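Local atomic coordinates of amphiphysin (Drosophila melanogaster, PDB entry 1URU), a protein that probably senses and helps shape curved membranes during endocytosis through its dimeric, coiled-coil BAR domain. Residues A[113-116]-A[117-121]; A[206-209]-A[210-214]; A[58-61]-A[62-66]. One frame throughout, in Å; residues are numbered along the deposited sequence.

Contact 1: residues A[113-116]-A[117-121]; sequences LGDQ and VLIPL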
ATOM      1  N   LEU A 113      -9.591   5.296   8.664  1.00 47.97           N
ATOM      2  CA  LEU A 113      -9.111   6.266   7.671  1.00 47.14           C
ATOM      3  C   LEU A 113     -10.276   6.770   6.819  1.00 47.12           C
ATOM      4  O   LEU A 113     -10.468   7.968   6.678  1.00 47.42           O
ATOM      5  CB  LEU A 113      -8.014   5.687   6.754  1.00 46.61           C
ATOM      6  CG  LEU A 113      -6.619   5.369   7.287  1.00 44.46           C
ATOM      7  CD1 LEU A 113      -5.791   4.812   6.189  1.00 44.13           C
ATOM      8  CD2 LEU A 113      -5.936   6.573   7.862  1.00 44.41           C
ATOM      9  N   GLY A 114     -11.054   5.851   6.255  1.00 47.08           N
ATOM     10  CA  GLY A 114     -12.161   6.206   5.380  1.00 46.71           C
ATOM     11  C   GLY A 114     -13.423   6.704   6.058  1.00 46.60           C
ATOM     12  O   GLY A 114     -14.376   7.096   5.362  1.00 46.86           O
ATOM     13  N   ASP A 115     -13.439   6.692   7.392  1.00 46.06           N
ATOM     14  CA  ASP A 115     -14.609   7.080   8.163  1.00 45.84           C
ATOM     15  C   ASP A 115     -14.270   8.223   9.111  1.00 45.48           C
ATOM     16  O   ASP A 115     -14.607   9.369   8.830  1.00 45.10           O
ATOM     17  CB  ASP A 115     -15.178   5.880   8.929  1.00 46.21           C
ATOM     18  CG  ASP A 115     -16.396   6.236   9.765  1.00 46.13           C
ATOM     19  OD1 ASP A 115     -17.030   5.319  10.335  1.00 47.06           O
ATOM     20  OD2 ASP A 115     -16.801   7.401   9.908  1.00 46.73           O
ATOM     21  N   GLN A 116     -13.609   7.915  10.227  1.00 45.22           N
ATOM     22  CA  GLN A 116     -13.255   8.933  11.224  1.00 45.04           C
ATOM     23  C   GLN A 116     -12.395  10.077  10.640  1.00 44.58           C
ATOM     24  O   GLN A 116     -12.654  11.226  10.936  1.00 44.45           O
ATOM     25  CB  GLN A 116     -12.552   8.296  12.437  1.00 45.04           C
ATOM     26  CG  GLN A 116     -13.483   7.719  13.504  1.00 46.39           C
ATOM     27  CD  GLN A 116     -14.245   6.465  13.039  1.00 48.75           C
ATOM     28  OE1 GLN A 116     -13.652   5.418  12.776  1.00 49.43           O
ATOM     29  NE2 GLN A 116     -15.564   6.584  12.927  1.00 52.15           N
ATOM     30  N   VAL A 117     -11.405   9.772   9.797  1.00 44.30           N
ATOM     31  CA  VAL A 117     -10.491  10.799   9.285  1.00 44.22           C
ATOM     32  C   VAL A 117     -11.053  11.464   8.059  1.00 44.53           C
ATOM     33  O   VAL A 117     -10.975  12.684   7.926  1.00 44.88           O
ATOM     34  CB  VAL A 117      -9.101  10.267   8.855  1.00 44.02           C
ATOM     35  CG1 VAL A 117      -8.181  11.437   8.537  1.00 44.11           C
ATOM     36  CG2 VAL A 117      -8.463   9.400   9.908  1.00 43.60           C
ATOM     37  N   LEU A 118     -11.605  10.653   7.159  1.00 44.76           N
ATOM     38  CA  LEU A 118     -11.974  11.103   5.820  1.00 44.83           C
ATOM     39  C   LEU A 118     -13.194  11.979   5.817  1.00 44.96           C
ATOM     40  O   LEU A 118     -13.166  12.998   5.148  1.00 45.10           O
ATOM     41  CB  LEU A 118     -12.208   9.926   4.867  1.00 44.89           C
ATOM     42  CG  LEU A 118     -12.795  10.285   3.496  1.00 45.72           C
ATOM     43  CD1 LEU A 118     -11.805  11.085   2.664  1.00 46.82           C
ATOM     44  CD2 LEU A 118     -13.197   9.046   2.753  1.00 45.57           C
ATOM     45  N   ILE A 119     -14.261  11.582   6.524  1.00 45.22           N
ATOM     46  CA  ILE A 119     -15.551  12.289   6.437  1.00 45.45           C
ATOM     47  C   ILE A 119     -15.464  13.756   6.906  1.00 45.95           C
ATOM     48  O   ILE A 119     -15.986  14.636   6.225  1.00 46.75           O
ATOM     49  CB  ILE A 119     -16.710  11.529   7.174  1.00 45.69           C
ATOM     50  CG1 ILE A 119     -17.413  10.546   6.245  1.00 46.57           C
ATOM     51  CG2 ILE A 119     -17.791  12.478   7.658  1.00 45.26           C
ATOM     52  CD1 ILE A 119     -16.797   9.223   6.227  1.00 48.03           C
ATOM     53  N   PRO A 120     -14.867  14.049   8.063  1.00 45.87           N
ATOM     54  CA  PRO A 120     -14.619  15.446   8.412  1.00 45.66           C
ATOM     55  C   PRO A 120     -13.860  16.180   7.327  1.00 45.77           C
ATOM     56  O   PRO A 120     -14.087  17.374   7.161  1.00 45.92           O
ATOM     57  CB  PRO A 120     -13.795  15.345   9.707  1.00 45.32           C
ATOM     58  CG  PRO A 120     -14.269  14.137  10.315  1.00 45.29           C
ATOM     59  CD  PRO A 120     -14.467  13.154   9.166  1.00 45.84           C
ATOM     60  N   LEU A 121     -12.968  15.495   6.609  1.00 45.94           N
ATOM     61  CA  LEU A 121     -12.169  16.161   5.565  1.00 45.71           C
ATOM     62  C   LEU A 121     -13.025  16.536   4.378  1.00 45.67           C
ATOM     63  O   LEU A 121     -12.855  17.615   3.813  1.00 45.15           O
ATOM     64  CB  LEU A 121     -11.007  15.285   5.124  1.00 45.43           C
ATOM     65  CG  LEU A 121     -10.030  15.798   4.058  1.00 45.24           C
ATOM     66  CD1 LEU A 121      -9.482  17.194   4.355  1.00 45.50           C
ATOM     67  CD2 LEU A 121      -8.893  14.767   3.869  1.00 42.14           C
TER
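Leu118 N gives its hydrogen to Leu113 O, five residues back instead of the usual four, marking a wider, pi-type turn at 113-116 in helix 92-156, one of the three long helices of the BAR-domain coiled coil. The bond is weak: 3.0 Å between Leu118 N and Leu113 O, but bent to 123° at the hydrogen. The next bond, from Ile119 N to Asp115 O, spans the normal four residues at 3.2 Å and is straighter (160°). Pro120 then breaks the pattern. Its nitrogen has no hydrogen to give to Gln116 O, which meets the ring carbon Pro120 CD at 3.2 Å instead, and the helix kinks here. The Leu118 side chain can be followed outward: CB rests on Leu113 O at 3.2 Å, CG comes to 4.0 Å from Gly114 O, and the CD2 branch lies 3.5 Å from that same oxygen, close also to Gly114 CA. CG stands opposite the backbone N (chi1 172°), and CD2 continues the extended line from CA, along Gly114, which has no side chain. Further round, Val117 CG2 leans on Leu113 CA and comes 4.3 Å from Leu113 CD2. This buried pair packs on Ile64 and Phe60 of helix 35-84 and on Leu211 and Asn207 of helix 172-239. On the exposed flank, Ile119 turns its tip back along the helix, placing CD1 3.3 Å from Gly114 O and near Asp115 OD2.

Contact 2: residues A[206-209]-A[210-214]; sequences TNLQ and TLFAT
Thr210 grips Thr206 O twice, with its backbone N at 3.2 Å and its hydroxyl OG1 at 3.0 Å from that oxygen. The two donors come from opposite faces of the carbonyl plane, and the hydroxyl can reach back because chi1 of -48° sets OG1 beside its own backbone N. Leu211 follows with a bond from its N to Asn207 O, 2.9 Å long. Its CD2 meets Leu208 CD2 at 4.2 Å, and the side chain goes on to touch Leu113 of helix 92-156. Phe212 N bonds to Leu208 O at 2.7 Å. The ring lies beside Leu208 and points the same way, bringing CE1 to 3.9 Å from Leu208 CB while CZ nears Leu208 CD2. Both side chains pack on the second subunit, Phe212 on its Leu229 and Leu208 on its Val81. An alanine in place of Phe212 would probably open a gap beside Leu208 and take away the surface that Leu229 of the second subunit rests on. Ala213 N bonds to Gln209 O, and Ala213 CB touches Gln209 NE2 at 3.4 Å, since the glutamine bends at chi2 (-60°) and lays its amide along the helix. Thr214 repeats the double grip of Thr210: its N and OG1 approach Thr210 O from opposite faces, the hydroxyl at 2.6 Å. Thr206 OG1 likewise bonds to Leu202 O, so threonines spaced four apart return their hydroxyls to the backbone of a regular alpha-helix, one whose apolar flanks face helix 92-156 and the partner chain, as in the dimeric coiled coil of BAR domains.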
ATOM      1  N   THR A 206      -7.593  18.888  14.647  1.00 49.94           N
ATOM      2  CA  THR A 206      -8.517  17.783  14.938  1.00 49.99           C
ATOM      3  C   THR A 206      -8.371  16.646  13.923  1.00 49.25           C
ATOM      4  O   THR A 206      -8.302  15.496  14.330  1.00 49.01           O
ATOM      5  CB  THR A 206     -10.010  18.281  15.119  1.00 50.15           C
ATOM      6  OG1 THR A 206     -10.492  18.926  13.938  1.00 52.22           O
ATOM      7  CG2 THR A 206     -10.107  19.410  16.171  1.00 49.66           C
ATOM      8  N   ASN A 207      -8.234  16.964  12.629  1.00 48.97           N
ATOM      9  CA  ASN A 207      -8.107  15.935  11.585  1.00 48.84           C
ATOM     10  C   ASN A 207      -6.814  15.177  11.695  1.00 48.76           C
ATOM     11  O   ASN A 207      -6.803  13.956  11.719  1.00 49.42           O
ATOM     12  CB  ASN A 207      -8.219  16.524  10.171  1.00 48.96           C
ATOM     13  CG  ASN A 207      -8.838  15.528   9.144  1.00 48.89           C
ATOM     14  OD1 ASN A 207      -9.772  14.775   9.440  1.00 47.62           O
ATOM     15  ND2 ASN A 207      -8.319  15.555   7.930  1.00 49.69           N
ATOM     16  N   LEU A 208      -5.710  15.901  11.770  1.00 48.67           N
ATOM     17  CA  LEU A 208      -4.406  15.267  11.980  1.00 48.27           C
ATOM     18  C   LEU A 208      -4.300  14.486  13.304  1.00 48.18           C
ATOM     19  O   LEU A 208      -3.598  13.503  13.354  1.00 49.07           O
ATOM     20  CB  LEU A 208      -3.285  16.304  11.851  1.00 47.91           C
ATOM     21  CG  LEU A 208      -3.178  17.024  10.496  1.00 46.98           C
ATOM     22  CD1 LEU A 208      -2.013  17.970  10.478  1.00 46.68           C
ATOM     23  CD2 LEU A 208      -3.019  16.034   9.367  1.00 47.10           C
ATOM     24  N   GLN A 209      -4.993  14.894  14.362  1.00 48.23           N
ATOM     25  CA  GLN A 209      -4.948  14.161  15.643  1.00 48.50           C
ATOM     26  C   GLN A 209      -5.548  12.800  15.428  1.00 47.75           C
ATOM     27  O   GLN A 209      -4.980  11.794  15.841  1.00 48.19           O
ATOM     28  CB  GLN A 209      -5.725  14.882  16.758  1.00 49.00           C
ATOM     29  CG  GLN A 209      -5.580  14.318  18.208  1.00 52.33           C
ATOM     30  CD  GLN A 209      -6.035  12.825  18.442  1.00 55.87           C
ATOM     31  OE1 GLN A 209      -7.236  12.514  18.554  1.00 55.79           O
ATOM     32  NE2 GLN A 209      -5.047  11.928  18.541  1.00 58.51           N
ATOM     33  N   THR A 210      -6.704  12.768  14.780  1.00 47.08           N
ATOM     34  CA  THR A 210      -7.351  11.503  14.398  1.00 46.36           C
ATOM     35  C   THR A 210      -6.451  10.668  13.485  1.00 46.01           C
ATOM     36  O   THR A 210      -6.276   9.474  13.718  1.00 45.61           O
ATOM     37  CB  THR A 210      -8.677  11.761  13.651  1.00 46.37           C
ATOM     38  OG1 THR A 210      -9.471  12.722  14.349  1.00 45.75           O
ATOM     39  CG2 THR A 210      -9.547  10.530  13.626  1.00 46.35           C
ATOM     40  N   LEU A 211      -5.901  11.304  12.447  1.00 45.64           N
ATOM     41  CA  LEU A 211      -5.071  10.603  11.467  1.00 45.42           C
ATOM     42  C   LEU A 211      -3.842  10.033  12.139  1.00 45.34           C
ATOM     43  O   LEU A 211      -3.524   8.874  11.950  1.00 45.61           O
ATOM     44  CB  LEU A 211      -4.634  11.517  10.314  1.00 44.95           C
ATOM     45  CG  LEU A 211      -3.576  10.944   9.365  1.00 43.72           C
ATOM     46  CD1 LEU A 211      -4.076   9.679   8.696  1.00 44.05           C
ATOM     47  CD2 LEU A 211      -3.154  11.954   8.319  1.00 43.45           C
ATOM     48  N   PHE A 212      -3.156  10.836  12.934  1.00 45.39           N
ATOM     49  CA  PHE A 212      -1.862  10.413  13.477  1.00 45.44           C
ATOM     50  C   PHE A 212      -1.982   9.339  14.534  1.00 44.94           C
ATOM     51  O   PHE A 212      -1.111   8.503  14.649  1.00 44.73           O
ATOM     52  CB  PHE A 212      -1.087  11.621  13.989  1.00 45.36           C
ATOM     53  CG  PHE A 212      -0.573  12.508  12.888  1.00 45.89           C
ATOM     54  CD1 PHE A 212      -0.220  13.822  13.156  1.00 45.79           C
ATOM     55  CD2 PHE A 212      -0.449  12.031  11.572  1.00 46.21           C
ATOM     56  CE1 PHE A 212       0.264  14.653  12.144  1.00 46.29           C
ATOM     57  CE2 PHE A 212       0.024  12.852  10.561  1.00 47.08           C
ATOM     58  CZ  PHE A 212       0.391  14.177  10.853  1.00 46.36           C
ATOM     59  N   ALA A 213      -3.084   9.372  15.271  1.00 44.77           N
ATOM     60  CA  ALA A 213      -3.424   8.379  16.280  1.00 44.90           C
ATOM     61  C   ALA A 213      -3.832   7.048  15.647  1.00 45.34           C
ATOM     62  O   ALA A 213      -3.597   5.973  16.207  1.00 46.02           O
ATOM     63  CB  ALA A 213      -4.581   8.912  17.120  1.00 44.75           C
ATOM     64  N   THR A 214      -4.490   7.131  14.496  1.00 45.10           N
ATOM     65  CA  THR A 214      -4.957   5.962  13.785  1.00 45.16           C
ATOM     66  C   THR A 214      -3.748   5.223  13.286  1.00 45.31           C
ATOM     67  O   THR A 214      -3.652   3.993  13.438  1.00 44.65           O
ATOM     68  CB  THR A 214      -5.848   6.402  12.608  1.00 45.40           C
ATOM     69  OG1 THR A 214      -6.989   7.095  13.124  1.00 45.36           O
ATOM     70  CG2 THR A 214      -6.427   5.232  11.846  1.00 44.37           C
TER

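Contact 3: residues A[58-61]-A[62-66]; sequences KEFN and NYIRC
Glu59 O is gripped from two sources, a backbone N-H and a water. Tyr63 N supplies the helical bond at 2.9 Å, and the water lies 2.7 Å from Glu59 O, probably as donor, though it has several acceptors competing for its hydrogens. That water in turn accepts from Asn62 ND2 at 2.8 Å, so it ties the amide to the carbonyl three residues back. Asn62 CG stands opposite the backbone N (chi1 -179°), which carries the amide out to the water, while Asn62 OD1 receives a weak bond from Arg65 NH2 at 3.4 Å. Asn62 N itself bonds to Lys58 O. The other flank is apolar. Ile64 lies over one face of the Phe60 ring in a CH-pi contact, its CG1 4.2 Å from the centroid and 27° off the normal; its tip reaches the far part of the ring, Ile64 CD1 coming 3.4 Å from Phe60 CE2. A second neighbour meets the ring at CE1, 4.0 Å from Tyr63 CD2, and there the two aromatic side chains cross at a slant. The Phe60 ring thus touches residues three and four places on, while Ile64 N also bonds to its carbonyl oxygen. Glu59 OE1 hydrogen-bonds Thr76 OG1 of the second subunit. Tyr63 OH has a weak bond to Glu215 OE2 of helix 172-239. This part of helix 35-84 therefore meets helix 92-156, helix 172-239 and the second subunit: Phe60, Tyr63 and Ile64 pack on Val117, Phe109 and Leu113 of helix 92-156, and Glu59, Phe60, Asn62 and Tyr63 meet the second subunit at Ser80, Leu77, Ala73 and again Leu77.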
ATOM      1  N   LYS A  58      -7.592  15.119  -2.070  1.00 47.13           N
ATOM      2  CA  LYS A  58      -7.034  14.352  -3.180  1.00 47.65           C
ATOM      3  C   LYS A  58      -5.996  13.338  -2.680  1.00 47.02           C
ATOM      4  O   LYS A  58      -6.194  12.132  -2.810  1.00 46.58           O
ATOM      5  CB  LYS A  58      -6.414  15.315  -4.206  1.00 47.92           C
ATOM      6  CG  LYS A  58      -5.944  14.669  -5.476  1.00 50.48           C
ATOM      7  CD  LYS A  58      -4.749  15.405  -6.112  1.00 53.73           C
ATOM      8  CE  LYS A  58      -4.457  14.889  -7.535  1.00 55.75           C
ATOM      9  NZ  LYS A  58      -5.368  15.512  -8.560  1.00 57.60           N
ATOM     10  N   GLU A  59      -4.917  13.831  -2.084  1.00 46.57           N
ATOM     11  CA  GLU A  59      -3.835  12.967  -1.622  1.00 47.13           C
ATOM     12  C   GLU A  59      -4.270  11.931  -0.612  1.00 46.67           C
ATOM     13  O   GLU A  59      -3.784  10.814  -0.630  1.00 47.15           O
ATOM     14  CB  GLU A  59      -2.696  13.777  -1.000  1.00 47.74           C
ATOM     15  CG  GLU A  59      -2.089  14.832  -1.915  1.00 49.58           C
ATOM     16  CD  GLU A  59      -1.700  14.275  -3.269  1.00 51.98           C
ATOM     17  OE1 GLU A  59      -1.239  13.103  -3.341  1.00 51.52           O
ATOM     18  OE2 GLU A  59      -1.867  15.024  -4.256  1.00 55.89           O
ATOM     19  N   PHE A  60      -5.181  12.304   0.275  1.00 46.43           N
ATOM     20  CA  PHE A  60      -5.628  11.399   1.306  1.00 45.83           C
ATOM     21  C   PHE A  60      -6.492  10.302   0.686  1.00 46.01           C
ATOM     22  O   PHE A  60      -6.463   9.165   1.120  1.00 46.17           O
ATOM     23  CB  PHE A  60      -6.389  12.138   2.422  1.00 45.34           C
ATOM     24  CG  PHE A  60      -6.715  11.260   3.563  1.00 43.63           C
ATOM     25  CD1 PHE A  60      -5.713  10.798   4.382  1.00 44.58           C
ATOM     26  CD2 PHE A  60      -7.989  10.788   3.747  1.00 44.58           C
ATOM     27  CE1 PHE A  60      -5.993   9.935   5.435  1.00 45.88           C
ATOM     28  CE2 PHE A  60      -8.284   9.911   4.789  1.00 45.86           C
ATOM     29  CZ  PHE A  60      -7.283   9.478   5.630  1.00 45.56           C
ATOM     30  N   ASN A  61      -7.269  10.647  -0.328  1.00 46.25           N
ATOM     31  CA  ASN A  61      -8.059   9.649  -1.035  1.00 46.64           C
ATOM     32  C   ASN A  61      -7.151   8.694  -1.809  1.00 46.79           C
ATOM     33  O   ASN A  61      -7.450   7.519  -1.947  1.00 46.40           O
ATOM     34  CB  ASN A  61      -9.110  10.298  -1.959  1.00 46.22           C
ATOM     35  CG  ASN A  61     -10.408  10.617  -1.227  1.00 45.87           C
ATOM     36  OD1 ASN A  61     -10.985  11.682  -1.397  1.00 47.91           O
ATOM     37  ND2 ASN A  61     -10.870   9.695  -0.410  1.00 47.24           N
ATOM     38  N   ASN A  62      -6.035   9.215  -2.291  1.00 47.66           N
ATOM     39  CA  ASN A  62      -5.038   8.398  -2.955  1.00 48.31           C
ATOM     40  C   ASN A  62      -4.393   7.451  -1.930  1.00 47.99           C
ATOM     41  O   ASN A  62      -4.198   6.289  -2.213  1.00 47.45           O
ATOM     42  CB  ASN A  62      -4.005   9.285  -3.660  1.00 48.68           C
ATOM     43  CG  ASN A  62      -2.951   8.477  -4.385  1.00 50.67           C
ATOM     44  OD1 ASN A  62      -3.274   7.674  -5.263  1.00 54.78           O
ATOM     45  ND2 ASN A  62      -1.691   8.659  -4.007  1.00 51.08           N
ATOM     46  N   TYR A  63      -4.135   7.959  -0.722  1.00 47.85           N
ATOM     47  CA  TYR A  63      -3.552   7.179   0.365  1.00 47.23           C
ATOM     48  C   TYR A  63      -4.462   6.045   0.773  1.00 47.47           C
ATOM     49  O   TYR A  63      -4.011   4.932   0.967  1.00 47.89           O
ATOM     50  CB  TYR A  63      -3.312   8.068   1.557  1.00 46.65           C
ATOM     51  CG  TYR A  63      -2.646   7.410   2.734  1.00 45.42           C
ATOM     52  CD1 TYR A  63      -1.354   6.917   2.634  1.00 44.72           C
ATOM     53  CD2 TYR A  63      -3.291   7.317   3.969  1.00 44.89           C
ATOM     54  CE1 TYR A  63      -0.707   6.333   3.725  1.00 43.33           C
ATOM     55  CE2 TYR A  63      -2.655   6.726   5.075  1.00 44.57           C
ATOM     56  CZ  TYR A  63      -1.353   6.251   4.935  1.00 42.97           C
ATOM     57  OH  TYR A  63      -0.708   5.685   5.985  1.00 41.01           O
ATOM     58  N   ILE A  64      -5.749   6.316   0.874  1.00 47.53           N
ATOM     59  CA  ILE A  64      -6.683   5.300   1.328  1.00 48.09           C
ATOM     60  C   ILE A  64      -6.714   4.097   0.380  1.00 47.61           C
ATOM     61  O   ILE A  64      -6.587   2.962   0.817  1.00 47.36           O
ATOM     62  CB  ILE A  64      -8.096   5.855   1.426  1.00 48.44           C
ATOM     63  CG1 ILE A  64      -8.154   7.032   2.397  1.00 50.06           C
ATOM     64  CG2 ILE A  64      -9.070   4.715   1.783  1.00 48.81           C
ATOM     65  CD1 ILE A  64      -8.937   6.766   3.637  1.00 52.25           C
ATOM     66  N   ARG A  65      -6.929   4.319  -0.909  1.00 46.75           N
ATOM     67  CA  ARG A  65      -6.947   3.168  -1.802  1.00 46.66           C
ATOM     68  C   ARG A  65      -5.561   2.515  -1.895  1.00 44.88           C
ATOM     69  O   ARG A  65      -5.461   1.319  -2.111  1.00 45.75           O
ATOM     70  CB  ARG A  65      -7.556   3.491  -3.184  1.00 47.25           C
ATOM     71  CG  ARG A  65      -6.790   4.434  -4.031  1.00 49.04           C
ATOM     72  CD  ARG A  65      -6.814   4.117  -5.542  1.00 52.02           C
ATOM     73  NE  ARG A  65      -5.616   4.717  -6.136  1.00 54.15           N
ATOM     74  CZ  ARG A  65      -4.550   4.064  -6.555  1.00 55.27           C
ATOM     75  NH1 ARG A  65      -4.501   2.725  -6.550  1.00 56.62           N
ATOM     76  NH2 ARG A  65      -3.522   4.763  -7.011  1.00 55.57           N
ATOM     77  N   CYS A  66      -4.490   3.266  -1.693  1.00 42.53           N
ATOM     78  CA  CYS A  66      -3.191   2.626  -1.687  1.00 40.23           C
ATOM     79  C   CYS A  66      -3.035   1.720  -0.469  1.00 42.33           C
ATOM     80  O   CYS A  66      -2.432   0.657  -0.564  1.00 42.71           O
ATOM     81  CB  CYS A  66      -2.064   3.640  -1.827  1.00 39.60           C
ATOM     82  SG  CYS A  66      -1.926   4.174  -3.554  1.00 23.37           S
TER
HETATM   83  O   HOH W   1      -1.376  10.251  -1.747  1.00 33.34           O

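The three contacts are short helical stretches of about two and a half turns on the three long helices, which meet side by side in the bundle. Along the chain the order is contact 3 (helix 35-84), contact 1 (helix 92-156), contact 2 (helix 172-239). Contact 1 touches both of the others, its centre about 10 Å from that of contact 2 and about 11 Å from that of contact 3; the centres of contacts 2 and 3 are about 15 Å apart, yet their side chains meet, Leu211 on Phe60. Contacts 2 and 3 also meet the second subunit; contact 1 does not. Kinked helix 92-156 thus lies away from the dimer contacts here, consistent with the BAR dimer.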